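Pyruvate kinase 1 (Trypanosoma brucei brucei, PDB 4KCT) catalyses the transfer of phosphate from phosphoenolpyruvate to ADP, giving pyruvate and ATP, and also has an intrinsic decarboxylase activity, probably on oxaloacetate. Local coordinates at residues 38-43 against 71-77; 204-208 against 427-431. All blocks are in the same frame, centred on the assembly; numbering follows the deposited sequence.

Contact 1. Residues 38-43 against 71-77; sequences LKNLMK and AAAELGL
M42 and L38 of helix 35-44 pack on A71 of helix 58-75, and this is the tight, buried part of the contact. The CB of A71 sits 3.8 Å from CB of L38 and 3.8 Å from CE of M42. Both outer torsions of M42 are extended (chi2 166°, chi3 -170°), which carries its SD alongside the backbone of A72 and its CE over to the two alanines. The small A71 side chain also lets the K39 stem in close, with K39 CG 3.6 Å from A71 CB.

L75 and L77 lead over to the open side, and the CD1 of each touches M42 CB. Beyond them the contact is looser and open to solvent. K43 crosses L75 at about a right angle, its CE 3.9 Å from L75 CD2. K39 bends at chi3 and forms a salt bridge with E74. The modelled NZ to OE1 distance is too short to be reliable. E36 is a second acidic partner of K39.

G76 ends helix 58-75 in a Schellman motif. The axes of 38-43 and 71-75 cross at -58°. The two helices are neighbours on the outside of the barrel. Helix 340-356 flanks helix 35-44 through L41, and I79, just before strand 80-84, touches M42.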
loop_
_atom_site.group_PDB
_atom_site.type_symbol
_atom_site.label_atom_id
_atom_site.label_comp_id
_atom_site.label_asym_id
_atom_site.label_seq_id
_atom_site.Cartn_x
_atom_site.Cartn_y
_atom_site.Cartn_z
ATOM N N LEU A 38 22.589 29.849 -31.970
ATOM C CA LEU A 38 22.055 29.830 -30.614
ATOM C C LEU A 38 20.558 30.089 -30.599
ATOM O O LEU A 38 19.835 29.503 -29.812
ATOM C CB LEU A 38 22.784 30.835 -29.717
ATOM C CG LEU A 38 24.216 30.402 -29.329
ATOM C CD1 LEU A 38 25.038 31.568 -28.781
ATOM C CD2 LEU A 38 24.207 29.223 -28.361
ATOM N N LYS A 39 20.095 31.015 -31.437
ATOM C CA LYS A 39 18.657 31.265 -31.532
ATOM C C LYS A 39 17.911 30.003 -31.932
ATOM O O LYS A 39 16.896 29.654 -31.322
ATOM C CB LYS A 39 18.348 32.401 -32.519
ATOM C CG LYS A 39 18.595 33.785 -31.924
ATOM C CD LYS A 39 17.913 34.885 -32.746
ATOM C CE LYS A 39 18.328 34.819 -34.184
ATOM N NZ LYS A 39 17.661 35.899 -34.992
ATOM N N ASN A 40 18.428 29.297 -32.935
ATOM C CA ASN A 40 17.833 28.042 -33.326
ATOM C C ASN A 40 17.855 26.996 -32.210
ATOM O O ASN A 40 16.915 26.206 -32.070
ATOM C CB ASN A 40 18.498 27.503 -34.583
ATOM C CG ASN A 40 18.111 28.291 -35.823
ATOM O OD1 ASN A 40 17.058 28.895 -35.865
ATOM N ND2 ASN A 40 18.976 28.294 -36.817
ATOM N N LEU A 41 18.967 26.913 -31.490
ATOM C CA LEU A 41 19.047 26.008 -30.346
ATOM C C LEU A 41 17.963 26.336 -29.320
ATOM O O LEU A 41 17.357 25.439 -28.739
ATOM C CB LEU A 41 20.412 26.100 -29.682
ATOM C CG LEU A 41 21.520 25.101 -30.015
ATOM C CD1 LEU A 41 22.525 24.999 -28.859
ATOM C CD2 LEU A 41 20.990 23.718 -30.387
ATOM N N MET A 42 17.797 27.621 -29.023
ATOM C CA MET A 42 16.784 28.058 -28.066
ATOM C C MET A 42 15.378 27.712 -28.567
ATOM O O MET A 42 14.565 27.148 -27.828
ATOM C CB MET A 42 16.904 29.560 -27.833
ATOM C CG MET A 42 18.131 29.915 -27.012
ATOM S SD MET A 42 18.506 31.675 -27.064
ATOM C CE MET A 42 20.125 31.650 -26.269
ATOM N N LYS A 43 15.107 27.990 -29.834
ATOM C CA LYS A 43 13.805 27.623 -30.399
ATOM C C LYS A 43 13.607 26.134 -30.355
ATOM O O LYS A 43 12.506 25.663 -30.184
ATOM C CB LYS A 43 13.675 28.117 -31.836
ATOM C CG LYS A 43 13.508 29.618 -31.932
ATOM C CD LYS A 43 13.771 30.067 -33.364
ATOM C CE LYS A 43 13.252 31.457 -33.611
ATOM N NZ LYS A 43 13.354 31.757 -35.068
ATOM N N ALA A 71 21.306 36.366 -28.392
ATOM C CA ALA A 71 20.287 35.468 -28.916
ATOM C C ALA A 71 19.055 35.446 -27.989
ATOM O O ALA A 71 17.904 35.548 -28.450
ATOM C CB ALA A 71 20.859 34.056 -29.090
ATOM N N ALA A 72 19.292 35.316 -26.686
ATOM C CA ALA A 72 18.184 35.264 -25.743
ATOM C C ALA A 72 17.375 36.582 -25.747
ATOM O O ALA A 72 16.135 36.559 -25.666
ATOM C CB ALA A 72 18.685 34.941 -24.344
ATOM N N ALA A 73 18.076 37.721 -25.825
ATOM C CA ALA A 73 17.414 39.027 -25.805
ATOM C C ALA A 73 16.571 39.207 -27.057
ATOM O O ALA A 73 15.406 39.604 -26.983
ATOM C CB ALA A 73 18.441 40.155 -25.689
ATOM N N GLU A 74 17.102 38.761 -28.185
ATOM C CA GLU A 74 16.344 38.779 -29.434
ATOM C C GLU A 74 15.031 37.995 -29.342
ATOM O O GLU A 74 14.024 38.409 -29.886
ATOM C CB GLU A 74 17.196 38.242 -30.576
ATOM C CG GLU A 74 17.271 39.161 -31.766
ATOM C CD GLU A 74 18.143 38.604 -32.867
ATOM O OE1 GLU A 74 17.596 37.956 -33.782
ATOM O OE2 GLU A 74 19.383 38.718 -32.760
ATOM N N LEU A 75 15.043 36.865 -28.639
ATOM C CA LEU A 75 13.843 36.028 -28.536
ATOM C C LEU A 75 13.013 36.305 -27.273
ATOM O O LEU A 75 12.006 35.647 -27.036
ATOM C CB LEU A 75 14.226 34.545 -28.578
ATOM C CG LEU A 75 14.900 34.046 -29.849
ATOM C CD1 LEU A 75 15.288 32.572 -29.708
ATOM C CD2 LEU A 75 13.981 34.257 -31.038
ATOM N N GLY A 76 13.512 37.168 -26.397
ATOM C CA GLY A 76 12.798 37.486 -25.152
ATOM C C GLY A 76 12.816 36.319 -24.165
ATOM O O GLY A 76 11.866 36.125 -23.394
ATOM N N LEU A 77 13.896 35.541 -24.184
ATOM C CA LEU A 77 14.009 34.372 -23.303
ATOM C C LEU A 77 15.001 34.615 -22.170
ATOM O O LEU A 77 15.957 35.365 -22.322
ATOM C CB LEU A 77 14.451 33.162 -24.105
ATOM C CG LEU A 77 13.524 32.772 -25.255
ATOM C CD1 LEU A 77 14.107 31.585 -26.026
ATOM C CD2 LEU A 77 12.139 32.436 -24.721
#

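Contact 2. Residues 204-208 against 427-431; sequences QGVDM and QTCRQ
D207 meets three side chains of helix 426-431: Q427, R430 and Q431. Its own side chain can be followed outward. CB lies against the stem of Q431, 4.0 Å from its CG. CG of D207 is 3.6 Å from CB of R430. OD1 takes two bonds from the helix. R430 NE donates to OD1 at 2.7 Å in a nearly straight salt bridge (171°), toward the syn side. Q427 NE2 donates to the same OD1 at 3.2 Å, toward the anti side. Both donors stand well out of the carboxylate plane, on opposite faces of it, so OD1 is held between them. OD2 touches R430 CD at 3.4 Å and accepts a hydrogen bond from the backbone N of I81.

R430 bends at chi3 (-66°), which turns NE back to the aspartate. CA of Q427 lies over one guanidinium face, toward its rim. The Q427 amide stands almost perpendicular to the carboxylate. Its NE2 also donates to a water, which in turn donates to V206 O. Q431 NE2 donates to D207 O at 3.0 Å, in the carbonyl plane, and has a stronger partner in D233 O.

G205 closes helix 192-204 with a Schellman motif, and strand 208-211 begins just after D207. The arrangement is an interdomain contact: the loop leading into the fourth strand of the TIM barrel meets a helix of the alpha/beta domain, the domain that binds fructose 2,6-bisphosphate.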
loop_
_atom_site.group_PDB
_atom_site.type_symbol
_atom_site.label_atom_id
_atom_site.label_comp_id
_atom_site.label_asym_id
_atom_site.label_seq_id
_atom_site.Cartn_x
_atom_site.Cartn_y
_atom_site.Cartn_z
ATOM N N GLN A 204 31.787 37.728 -15.201
ATOM C CA GLN A 204 30.898 37.780 -16.371
ATOM C C GLN A 204 29.448 37.446 -16.026
ATOM O O GLN A 204 28.572 37.460 -16.900
ATOM C CB GLN A 204 31.399 36.853 -17.494
ATOM C CG GLN A 204 32.748 37.249 -18.078
ATOM C CD GLN A 204 32.847 38.723 -18.361
ATOM O OE1 GLN A 204 31.969 39.301 -18.993
ATOM N NE2 GLN A 204 33.922 39.346 -17.894
ATOM N N GLY A 205 29.204 37.103 -14.767
ATOM C CA GLY A 205 27.841 36.909 -14.290
ATOM C C GLY A 205 27.210 35.582 -14.740
ATOM O O GLY A 205 26.026 35.546 -15.097
ATOM N N VAL A 206 27.951 34.477 -14.652
ATOM C CA VAL A 206 27.343 33.158 -14.983
ATOM C C VAL A 206 26.355 32.761 -13.892
ATOM O O VAL A 206 26.431 33.239 -12.771
ATOM C CB VAL A 206 28.386 32.024 -15.211
ATOM C CG1 VAL A 206 29.401 32.429 -16.294
ATOM C CG2 VAL A 206 29.097 31.665 -13.916
ATOM N N ASP A 207 25.395 31.918 -14.245
ATOM C CA ASP A 207 24.322 31.563 -13.330
ATOM C C ASP A 207 24.646 30.353 -12.447
ATOM O O ASP A 207 24.056 30.183 -11.369
ATOM C CB ASP A 207 23.046 31.324 -14.129
ATOM C CG ASP A 207 22.707 32.511 -15.022
ATOM O OD1 ASP A 207 22.523 33.610 -14.455
ATOM O OD2 ASP A 207 22.815 32.393 -16.282
ATOM N N MET A 208 25.489 29.456 -12.949
ATOM C CA MET A 208 25.811 28.249 -12.202
ATOM C C MET A 208 27.161 27.705 -12.611
ATOM O O MET A 208 27.610 27.898 -13.752
ATOM C CB MET A 208 24.707 27.176 -12.432
ATOM C CG MET A 208 24.540 26.788 -13.900
ATOM S SD MET A 208 22.982 25.908 -14.247
ATOM C CE MET A 208 21.777 27.267 -14.113
ATOM N N GLN A 427 18.358 36.884 -12.572
ATOM C CA GLN A 427 19.186 35.714 -12.369
ATOM C C GLN A 427 18.352 34.528 -11.871
ATOM O O GLN A 427 18.674 33.374 -12.162
ATOM C CB GLN A 427 20.312 35.985 -11.399
ATOM C CG GLN A 427 21.187 34.755 -11.198
ATOM C CD GLN A 427 22.614 35.105 -10.818
ATOM O OE1 GLN A 427 22.879 35.464 -9.689
ATOM N NE2 GLN A 427 23.543 34.946 -11.758
ATOM N N THR A 428 17.286 34.804 -11.110
ATOM C CA THR A 428 16.405 33.721 -10.691
ATOM C C THR A 428 15.672 33.068 -11.853
ATOM O O THR A 428 15.604 31.833 -11.924
ATOM C CB THR A 428 15.446 34.154 -9.572
ATOM O OG1 THR A 428 16.222 34.422 -8.391
ATOM C CG2 THR A 428 14.427 33.030 -9.257
ATOM N N CYS A 429 15.223 33.876 -12.826
ATOM C CA CYS A 429 14.669 33.332 -14.083
ATOM C C CYS A 429 15.649 32.381 -14.741
ATOM O O CYS A 429 15.270 31.301 -15.194
ATOM C CB CYS A 429 14.332 34.462 -15.076
ATOM S SG CYS A 429 13.092 35.625 -14.497
ATOM N N ARG A 430 16.926 32.774 -14.776
ATOM C CA ARG A 430 17.911 31.979 -15.487
ATOM C C ARG A 430 18.219 30.708 -14.710
ATOM O O ARG A 430 18.437 29.621 -15.302
ATOM C CB ARG A 430 19.188 32.793 -15.724
ATOM C CG ARG A 430 18.995 33.926 -16.728
ATOM C CD ARG A 430 20.328 34.574 -17.115
ATOM N NE ARG A 430 20.964 35.263 -15.981
ATOM C CZ ARG A 430 20.761 36.536 -15.671
ATOM N NH1 ARG A 430 19.871 37.259 -16.348
ATOM N NH2 ARG A 430 21.486 37.112 -14.720
ATOM N N GLN A 431 18.281 30.831 -13.392
ATOM C CA GLN A 431 18.662 29.686 -12.563
ATOM C C GLN A 431 17.554 28.626 -12.493
ATOM O O GLN A 431 17.830 27.452 -12.325
ATOM C CB GLN A 431 19.064 30.156 -11.155
ATOM C CG GLN A 431 20.479 30.744 -11.151
ATOM C CD GLN A 431 20.854 31.353 -9.832
ATOM O OE1 GLN A 431 20.003 31.550 -8.977
ATOM N NE2 GLN A 431 22.140 31.612 -9.640
HETATM O O HOH W 1 26.363 35.721 -11.510
#

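How the contacts relate
Contacts 1 and 2 lie on the same side of the chain's centre, with their centres 16 Å apart. Their nearest atoms are about 7 Å apart, so they do not touch. Contact 1 joins two helices within the barrel domain, whereas contact 2 joins that domain to the alpha/beta domain. Strand 80-84, which follows helix 58-75, links them: I81 is hydrogen-bonded to D207 of contact 2, and C429 touches H78, just beyond L77. In contact 2 the Q431 side chain is about 10 Å from the bound fructose 2,6-bisphosphate, and that of M208 is about 13 Å from the potassium ion.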